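Local coordinates for protein phenolic acid decarboxylase (Sedimentibacter hydroxybenzoicus, PDB 7AE5) that catalyses the reversible, non-oxidative decarboxylation of 4-hydroxybenzoate and 3,4-dihydroxybenzoate, using prenylated FMN and manganese as a UbiD-family enzyme, at residues A204-N209 and A255-V260; V259-H264 and D295-R300; S382-V387 and T436-D441. All blocks are in the same frame, centred on the assembly; numbering follows the deposited sequence.

Interaction 1: A204-N209 and A255-V260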
loop_
_atom_site.group_PDB
_atom_site.type_symbol
_atom_site.label_atom_id
_atom_site.label_comp_id
_atom_site.label_asym_id
_atom_site.label_seq_id
_atom_site.Cartn_x
_atom_site.Cartn_y
_atom_site.Cartn_z
ATOM N N ALA C 204 16.227 -50.743 4.736
ATOM C CA ALA C 204 16.883 -50.958 6.016
ATOM C C ALA C 204 16.665 -49.737 6.896
ATOM O O ALA C 204 16.804 -48.599 6.439
ATOM C CB ALA C 204 18.380 -51.223 5.843
ATOM N N ILE C 205 16.314 -49.978 8.155
ATOM C CA ILE C 205 16.006 -48.920 9.113
ATOM C C ILE C 205 17.027 -49.013 10.237
ATOM O O ILE C 205 16.998 -49.962 11.031
ATOM C CB ILE C 205 14.574 -49.036 9.653
ATOM C CG1 ILE C 205 13.562 -48.957 8.510
ATOM C CG2 ILE C 205 14.297 -47.952 10.676
ATOM C CD1 ILE C 205 12.178 -49.421 8.898
ATOM N N THR C 206 17.930 -48.039 10.307
ATOM C CA THR C 206 18.987 -48.029 11.308
ATOM C C THR C 206 18.660 -47.038 12.418
ATOM O O THR C 206 18.228 -45.911 12.155
ATOM C CB THR C 206 20.339 -47.681 10.680
ATOM O OG1 THR C 206 20.356 -46.297 10.307
ATOM C CG2 THR C 206 20.589 -48.542 9.448
ATOM N N ILE C 207 18.871 -47.469 13.661
ATOM C CA ILE C 207 18.556 -46.688 14.850
ATOM C C ILE C 207 19.797 -46.622 15.727
ATOM O O ILE C 207 20.497 -47.626 15.904
ATOM C CB ILE C 207 17.369 -47.297 15.626
ATOM C CG1 ILE C 207 16.152 -47.449 14.708
ATOM C CG2 ILE C 207 17.022 -46.449 16.841
ATOM C CD1 ILE C 207 15.093 -48.389 15.241
ATOM N N GLY C 208 20.072 -45.440 16.276
ATOM C CA GLY C 208 21.239 -45.251 17.118
ATOM C C GLY C 208 22.521 -45.179 16.315
ATOM O O GLY C 208 23.204 -46.191 16.135
ATOM N N ASN C 209 22.867 -43.986 15.836
ATOM C CA ASN C 209 23.949 -43.830 14.879
ATOM C C ASN C 209 24.913 -42.736 15.315
ATOM O O ASN C 209 24.619 -41.922 16.196
ATOM C CB ASN C 209 23.413 -43.493 13.480
ATOM C CG ASN C 209 22.725 -44.669 12.820
ATOM O OD1 ASN C 209 23.350 -45.691 12.539
ATOM N ND2 ASN C 209 21.431 -44.526 12.559
ATOM N N ALA C 255 28.274 -49.555 10.216
ATOM C CA ALA C 255 28.751 -50.714 10.984
ATOM C C ALA C 255 28.345 -50.616 12.445
ATOM O O ALA C 255 28.049 -51.636 13.065
ATOM C CB ALA C 255 30.268 -50.849 10.845
ATOM N N GLY C 256 28.257 -49.402 12.986
ATOM C CA GLY C 256 28.050 -49.209 14.405
ATOM C C GLY C 256 26.650 -48.874 14.871
ATOM O O GLY C 256 26.494 -48.451 16.022
ATOM N N SER C 257 25.627 -49.049 14.037
ATOM C CA SER C 257 24.268 -48.781 14.485
ATOM C C SER C 257 23.891 -49.673 15.656
ATOM O O SER C 257 24.254 -50.852 15.712
ATOM C CB SER C 257 23.270 -48.990 13.353
ATOM O OG SER C 257 23.667 -48.278 12.203
ATOM N N GLU C 258 23.135 -49.100 16.588
ATOM C CA GLU C 258 22.657 -49.880 17.719
ATOM C C GLU C 258 21.643 -50.924 17.273
ATOM O O GLU C 258 21.655 -52.056 17.768
ATOM C CB GLU C 258 22.057 -48.953 18.770
ATOM C CG GLU C 258 23.057 -47.972 19.353
ATOM C CD GLU C 258 23.707 -48.490 20.616
ATOM O OE1 GLU C 258 23.354 -49.603 21.057
ATOM O OE2 GLU C 258 24.565 -47.781 21.176
ATOM N N VAL C 259 20.760 -50.565 16.342
ATOM C CA VAL C 259 19.713 -51.454 15.849
ATOM C C VAL C 259 19.596 -51.271 14.341
ATOM O O VAL C 259 19.674 -50.147 13.835
ATOM C CB VAL C 259 18.356 -51.178 16.538
ATOM C CG1 VAL C 259 17.278 -52.106 16.003
ATOM C CG2 VAL C 259 18.467 -51.318 18.049
ATOM N N VAL C 260 19.419 -52.377 13.621
ATOM C CA VAL C 260 19.162 -52.356 12.185
ATOM C C VAL C 260 17.902 -53.166 11.916
ATOM O O VAL C 260 17.800 -54.321 12.341
ATOM C CB VAL C 260 20.346 -52.914 11.373
ATOM C CG1 VAL C 260 20.031 -52.874 9.885
ATOM C CG2 VAL C 260 21.617 -52.133 11.672
#

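Interaction 2: V259-H264 and D295-R300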
loop_
_atom_site.group_PDB
_atom_site.type_symbol
_atom_site.label_atom_id
_atom_site.label_comp_id
_atom_site.label_asym_id
_atom_site.label_seq_id
_atom_site.Cartn_x
_atom_site.Cartn_y
_atom_site.Cartn_z
ATOM N N VAL C 259 20.760 -50.565 16.342
ATOM C CA VAL C 259 19.713 -51.454 15.849
ATOM C C VAL C 259 19.596 -51.271 14.341
ATOM O O VAL C 259 19.674 -50.147 13.835
ATOM C CB VAL C 259 18.356 -51.178 16.538
ATOM C CG1 VAL C 259 17.278 -52.106 16.003
ATOM C CG2 VAL C 259 18.467 -51.318 18.049
ATOM N N VAL C 260 19.419 -52.377 13.621
ATOM C CA VAL C 260 19.162 -52.356 12.185
ATOM C C VAL C 260 17.902 -53.166 11.916
ATOM O O VAL C 260 17.800 -54.321 12.341
ATOM C CB VAL C 260 20.346 -52.914 11.373
ATOM C CG1 VAL C 260 20.031 -52.874 9.885
ATOM C CG2 VAL C 260 21.617 -52.133 11.672
ATOM N N LEU C 261 16.946 -52.560 11.218
ATOM C CA LEU C 261 15.676 -53.201 10.886
ATOM C C LEU C 261 15.655 -53.455 9.383
ATOM O O LEU C 261 15.419 -52.537 8.593
ATOM C CB LEU C 261 14.496 -52.336 11.316
ATOM C CG LEU C 261 14.471 -51.857 12.767
ATOM C CD1 LEU C 261 13.155 -51.165 13.074
ATOM C CD2 LEU C 261 14.690 -53.024 13.708
ATOM N N GLU C 262 15.898 -54.702 8.992
ATOM C CA GLU C 262 15.847 -55.086 7.590
ATOM C C GLU C 262 14.449 -55.585 7.251
ATOM O O GLU C 262 13.907 -56.454 7.941
ATOM C CB GLU C 262 16.893 -56.158 7.285
ATOM C CG GLU C 262 18.311 -55.728 7.620
ATOM C CD GLU C 262 19.337 -56.802 7.318
ATOM O OE1 GLU C 262 19.032 -57.711 6.517
ATOM O OE2 GLU C 262 20.451 -56.732 7.880
ATOM N N GLY C 263 13.867 -55.026 6.201
ATOM C CA GLY C 263 12.528 -55.404 5.820
ATOM C C GLY C 263 12.184 -54.926 4.430
ATOM O O GLY C 263 13.065 -54.650 3.615
ATOM N N HIS C 264 10.882 -54.825 4.169
ATOM C CA HIS C 264 10.411 -54.453 2.844
ATOM C C HIS C 264 9.063 -53.758 2.944
ATOM O O HIS C 264 8.250 -54.066 3.819
ATOM C CB HIS C 264 10.290 -55.675 1.925
ATOM C CG HIS C 264 9.271 -56.674 2.380
ATOM N ND1 HIS C 264 9.602 -57.800 3.101
ATOM C CD2 HIS C 264 7.926 -56.716 2.214
ATOM C CE1 HIS C 264 8.508 -58.495 3.360
ATOM N NE2 HIS C 264 7.478 -57.858 2.832
ATOM N N ASP C 295 11.711 -58.089 8.331
ATOM C CA ASP C 295 12.099 -59.475 8.101
ATOM C C ASP C 295 13.245 -59.934 8.992
ATOM O O ASP C 295 13.347 -61.131 9.284
ATOM C CB ASP C 295 12.492 -59.677 6.634
ATOM C CG ASP C 295 11.367 -59.337 5.675
ATOM O OD1 ASP C 295 10.350 -60.062 5.668
ATOM O OD2 ASP C 295 11.501 -58.345 4.928
ATOM N N ARG C 296 14.107 -59.020 9.434
ATOM C CA ARG C 296 15.210 -59.389 10.308
ATOM C C ARG C 296 15.660 -58.168 11.098
ATOM O O ARG C 296 15.625 -57.041 10.598
ATOM C CB ARG C 296 16.388 -59.973 9.519
ATOM C CG ARG C 296 17.536 -60.458 10.393
ATOM C CD ARG C 296 18.797 -60.691 9.583
ATOM N NE ARG C 296 18.738 -61.937 8.828
ATOM C CZ ARG C 296 19.652 -62.897 8.895
ATOM N NH1 ARG C 296 20.717 -62.785 9.672
ATOM N NH2 ARG C 296 19.496 -63.994 8.159
ATOM N N ILE C 297 16.080 -58.412 12.338
ATOM C CA ILE C 297 16.644 -57.389 13.208
ATOM C C ILE C 297 18.067 -57.795 13.559
ATOM O O ILE C 297 18.305 -58.929 13.991
ATOM C CB ILE C 297 15.809 -57.200 14.489
ATOM C CG1 ILE C 297 14.477 -56.525 14.167
ATOM C CG2 ILE C 297 16.583 -56.383 15.519
ATOM C CD1 ILE C 297 13.521 -56.483 15.339
ATOM N N THR C 298 19.012 -56.878 13.360
ATOM C CA THR C 298 20.389 -57.045 13.805
ATOM C C THR C 298 20.740 -55.878 14.717
ATOM O O THR C 298 20.505 -54.719 14.359
ATOM C CB THR C 298 21.363 -57.108 12.623
ATOM O OG1 THR C 298 21.710 -55.780 12.214
ATOM C CG2 THR C 298 20.737 -57.849 11.449
ATOM N N HIS C 299 21.295 -56.179 15.889
ATOM C CA HIS C 299 21.519 -55.136 16.880
ATOM C C HIS C 299 22.743 -55.456 17.726
ATOM O O HIS C 299 23.127 -56.620 17.882
ATOM C CB HIS C 299 20.289 -54.953 17.778
ATOM C CG HIS C 299 20.033 -56.103 18.702
ATOM N ND1 HIS C 299 20.665 -56.236 19.920
ATOM C CD2 HIS C 299 19.213 -57.175 18.585
ATOM C CE1 HIS C 299 20.243 -57.337 20.516
ATOM N NE2 HIS C 299 19.362 -57.926 19.726
ATOM N N ARG C 300 23.347 -54.403 18.268
ATOM C CA ARG C 300 24.451 -54.546 19.203
ATOM C C ARG C 300 23.941 -55.096 20.533
ATOM O O ARG C 300 22.740 -55.117 20.810
ATOM C CB ARG C 300 25.145 -53.201 19.418
ATOM C CG ARG C 300 25.452 -52.447 18.136
ATOM C CD ARG C 300 26.134 -51.119 18.419
ATOM N NE ARG C 300 27.245 -51.263 19.350
ATOM C CZ ARG C 300 28.265 -50.420 19.435
ATOM N NH1 ARG C 300 28.353 -49.361 18.648
ATOM N NH2 ARG C 300 29.220 -50.645 20.333
#

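Interaction 3: S382-V387 and T436-D441. With RB (rubidium ion), chain Q.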
loop_
_atom_site.group_PDB
_atom_site.type_symbol
_atom_site.label_atom_id
_atom_site.label_comp_id
_atom_site.label_asym_id
_atom_site.label_seq_id
_atom_site.Cartn_x
_atom_site.Cartn_y
_atom_site.Cartn_z
ATOM N N SER C 382 11.001 -19.641 1.582
ATOM C CA SER C 382 11.464 -18.482 2.336
ATOM C C SER C 382 10.427 -17.369 2.257
ATOM O O SER C 382 10.229 -16.771 1.195
ATOM C CB SER C 382 12.812 -18.023 1.796
ATOM O OG SER C 382 13.827 -18.938 2.167
ATOM N N LYS C 383 9.770 -17.086 3.380
ATOM C CA LYS C 383 8.745 -16.052 3.446
ATOM C C LYS C 383 9.252 -14.750 4.053
ATOM O O LYS C 383 8.891 -13.669 3.576
ATOM C CB LYS C 383 7.539 -16.552 4.248
ATOM C CG LYS C 383 6.404 -15.549 4.349
ATOM C CD LYS C 383 5.216 -16.128 5.097
ATOM C CE LYS C 383 5.581 -16.476 6.531
ATOM N NZ LYS C 383 4.448 -17.108 7.262
ATOM N N ILE C 384 10.088 -14.823 5.085
ATOM C CA ILE C 384 10.611 -13.643 5.762
ATOM C C ILE C 384 12.121 -13.630 5.583
ATOM O O ILE C 384 12.816 -14.534 6.066
ATOM C CB ILE C 384 10.229 -13.623 7.250
ATOM C CG1 ILE C 384 8.706 -13.659 7.395
ATOM C CG2 ILE C 384 10.804 -12.386 7.926
ATOM C CD1 ILE C 384 8.225 -13.779 8.821
ATOM N N VAL C 385 12.625 -12.612 4.894
ATOM C CA VAL C 385 14.039 -12.507 4.551
ATOM C C VAL C 385 14.573 -11.199 5.117
ATOM O O VAL C 385 14.140 -10.115 4.705
ATOM C CB VAL C 385 14.262 -12.575 3.032
ATOM C CG1 VAL C 385 15.747 -12.502 2.709
ATOM C CG2 VAL C 385 13.644 -13.841 2.464
ATOM N N ILE C 386 15.515 -11.303 6.050
ATOM C CA ILE C 386 16.166 -10.153 6.667
ATOM C C ILE C 386 17.609 -10.116 6.192
ATOM O O ILE C 386 18.318 -11.127 6.267
ATOM C CB ILE C 386 16.096 -10.221 8.202
ATOM C CG1 ILE C 386 14.651 -10.403 8.668
ATOM C CG2 ILE C 386 16.715 -8.975 8.821
ATOM C CD1 ILE C 386 14.528 -10.863 10.100
ATOM N N VAL C 387 18.046 -8.959 5.704
ATOM C CA VAL C 387 19.414 -8.761 5.240
ATOM C C VAL C 387 20.105 -7.786 6.182
ATOM O O VAL C 387 19.589 -6.694 6.443
ATOM C CB VAL C 387 19.458 -8.251 3.790
ATOM C CG1 VAL C 387 20.887 -8.263 3.279
ATOM C CG2 VAL C 387 18.565 -9.104 2.903
ATOM N N THR C 436 2.876 -14.501 0.452
ATOM C CA THR C 436 3.164 -13.083 0.313
ATOM C C THR C 436 4.497 -12.865 1.016
ATOM O O THR C 436 4.593 -13.033 2.235
ATOM C CB THR C 436 2.059 -12.220 0.910
ATOM O OG1 THR C 436 0.929 -12.223 0.032
ATOM C CG2 THR C 436 2.548 -10.807 1.067
ATOM N N LYS C 437 5.528 -12.538 0.244
ATOM C CA LYS C 437 6.879 -12.473 0.781
ATOM C C LYS C 437 7.117 -11.154 1.503
ATOM O O LYS C 437 6.516 -10.124 1.181
ATOM C CB LYS C 437 7.910 -12.639 -0.336
ATOM C CG LYS C 437 7.726 -13.881 -1.192
ATOM C CD LYS C 437 8.051 -15.151 -0.431
ATOM C CE LYS C 437 8.171 -16.339 -1.374
ATOM N NZ LYS C 437 8.436 -17.609 -0.645
ATOM N N MET C 438 8.014 -11.193 2.487
ATOM C CA MET C 438 8.427 -10.005 3.222
ATOM C C MET C 438 9.944 -9.914 3.201
ATOM O O MET C 438 10.631 -10.788 3.742
ATOM C CB MET C 438 7.909 -10.023 4.664
ATOM C CG MET C 438 7.966 -8.657 5.331
ATOM S SD MET C 438 7.525 -8.624 7.080
ATOM C CE MET C 438 7.321 -10.363 7.436
ATOM N N ILE C 439 10.460 -8.864 2.572
ATOM C CA ILE C 439 11.888 -8.575 2.531
ATOM C C ILE C 439 12.153 -7.387 3.443
ATOM O O ILE C 439 11.483 -6.354 3.336
ATOM C CB ILE C 439 12.365 -8.279 1.098
ATOM C CG1 ILE C 439 12.062 -9.457 0.173
ATOM C CG2 ILE C 439 13.847 -7.951 1.084
ATOM C CD1 ILE C 439 12.359 -9.160 -1.282
ATOM N N ILE C 440 13.127 -7.532 4.337
ATOM C CA ILE C 440 13.489 -6.484 5.286
ATOM C C ILE C 440 14.953 -6.138 5.064
ATOM O O ILE C 440 15.833 -6.989 5.247
ATOM C CB ILE C 440 13.240 -6.916 6.739
ATOM C CG1 ILE C 440 11.771 -7.292 6.939
ATOM C CG2 ILE C 440 13.628 -5.806 7.701
ATOM C CD1 ILE C 440 11.466 -7.820 8.318
ATOM N N ASP C 441 15.216 -4.890 4.675
ATOM C CA ASP C 441 16.575 -4.428 4.398
ATOM C C ASP C 441 17.119 -3.715 5.636
ATOM O O ASP C 441 17.106 -2.484 5.748
ATOM C CB ASP C 441 16.593 -3.533 3.159
ATOM C CG ASP C 441 17.948 -2.892 2.919
ATOM O OD1 ASP C 441 18.960 -3.444 3.399
ATOM O OD2 ASP C 441 18.004 -1.842 2.242
HETATM RB RB RB Q . 18.158 -0.274 5.583
HETATM O O HOH W 1 18.988 0.245 3.334
#

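Interaction 1: A204-N209 and A255-V260
Ser257 and Asn209 meet through their polar ends, hydroxyl to side-chain amide oxygen: Ser257 OG is hydrogen-bonded to Asn209 OD1 at 2.6 Å, in the plane of that carbonyl, and also to Pro254 O. The amide is held at its other end as well, since Asn209 ND2 reaches back along its own segment to Thr206 OG1 at 3.1 Å, tilted 21° from the amide plane. Two bonds therefore fix the rotation of this buried amide. The first torsion of Thr206 (chi1 71°) sets OG1 between the backbone N and the carbonyl carbon, facing the amide, and leaves Thr206 CG2 4.3 Å from Val260 CG2. Ile207 and Val259 share the other face of the sheet, their CB atoms 4.1 Å apart.

Between the two faces the backbones pair antiparallel, Ile207 N donating to Val259 O at 2.8 Å and Val259 N returning the bond to Ile207 O at 3.0 Å. A classic beta bulge interrupts the ladder, Glu258 and Val259 both facing Ile207. Within the bulge, Glu258 N donates to Gly208 O at 2.9 Å. Gly208, with no side chain, leaves room for Glu258 CG, 4.0 Å from Gly208 CA. The carboxylate leads away from 204-209, OE2 to a salt bridge with Arg9 and OE1 to the backbone N of Ile304.

The pair belongs to the antiparallel sheet of the Rift-related domain. Strand 147-150 flanks 201-207, Ser147 O binding Thr206 OG1; strand 252-254 packs on the Thr206 face, and strand 287-299 continues the sheet beyond Val259 and Val260.

Interaction 2: V259-H264 and D295-R300
Val260 and Thr298 form a hydrogen-bonded pair in the antiparallel ladder that joins strands 259-265 and 287-299, part of the branched sheet of the Rift-related domain of this UbiD enzyme. Val260 N reaches Thr298 O at 2.7 Å, and Thr298 N answers to Val260 O. Glu262 and Arg296 repeat the exchange. At the Asp295 end the ladder widens into a classic beta bulge: Asp295 and Arg296 both face Glu262, whose backbone O accepts from both of their N-H groups, Asp295 N at 2.8 Å and Arg296 N at 3.0 Å.

The closest apolar contact is between Leu261 and Ile297, which lie side by side and point the same way, Leu261 CD2 resting 3.5 Å from Ile297 CG1. Farther along that face Val259 CG2 touches His299 CB at 4.1 Å. On the opposite face Thr298 OG1 lies 3.3 Å from Val260 CB, but its polar partner is Cys114 O. Strand 117-119 borders 287-299 on the side away from 259-265.

Polar side chains gather on the face of Glu262, Arg296 and Thr298, and at the bulge. Glu262 runs extended past CG (chi2 180°) to the backbone N-H groups of Asp246 and Leu247, which probably help to stabilise its buried carboxylate, while Arg296 forms a salt bridge with the side chain of Asp246. Next to the bulge, His264 meets Asp295 with ring and carboxylate 20° apart. The ring donates from His264 ND1 to the syn lone pair of Asp295 OD2 at 2.7 Å, the oxygen sitting 23° out of the ring plane.

Interaction 3: S382-V387 and T436-D441
Strands 384-387 and 436-441 run parallel, their axes 4.8 Å apart and inclined by 11°, and four backbone hydrogen bonds join them in the alternating pattern of a parallel pair. They are neighbouring strands of the mixed five-stranded sheet in the C-terminal domain, with 352-357 beyond the first and 414-421 beyond the second. Val385 is gripped twice: its N donates to Met438 O at 2.9 Å and its O accepts from Ile440 N at 2.8 Å. Lys383 O receives Met438 N at one end of the ladder, and Ile440 O receives Val387 N at the other.

One face of the pair carries Ile384, Met438, Ile386 and Ile440. The methionine is extended as far as SD, then turned at its last torsion (modelled near 5°), which brings the methyl toward the neighbouring isoleucine, Met438 CE lying 3.6 Å from Ile384 CG1. Ile386 and Ile440 also lie side by side, meeting more loosely at 4.1 Å between Ile386 CG1 and Ile440 CD1. A second subunit meets this face, placing its Leu404 on Ile384 and its Val414 on Met438. The opposite face, with Val387 and Ile439, packs against helix 364-372 of the same chain.

At the start of the strands, Lys437 bends back so that NZ lies 2.7 Å from Ser382 O, well above the plane of that carbonyl. Met379 O, Pro421 O and His435 ND1 are further partners of this buried ammonium, making more acceptors than it has N-H groups. At the far end sits a rubidium ion whose ligands include the backbone oxygens of Asp441, Arg407 and Thr443 and Asp413 OD1; Asp441 O is 2.5 Å from the metal, and a water on the ion donates to Asp441 OD2 at 2.6 Å.

Interactions 1 and 2 illustrate how one strand can serve two neighbours: Val259 and Val260 belong to both, and strand 259-265 lies between 201-207 and 287-299 in a single sheet. Their centres are 8 Å apart, and Ile205 O of interaction 1 lies 2.6 Å from Leu261 N of interaction 2, probably as a hydrogen bond. Interaction 1 is nearer the predicted cofactor site, the Thr206 side chain being about 6 Å from that of Val164; in interaction 2, the Val260 side chain is about 11 Å from that of Val164. Interaction 3, in the C-terminal domain, lies across the chain's centre, about 40 Å from interaction 1 and 45 Å from interaction 2 between centres, away from the predicted cofactor site.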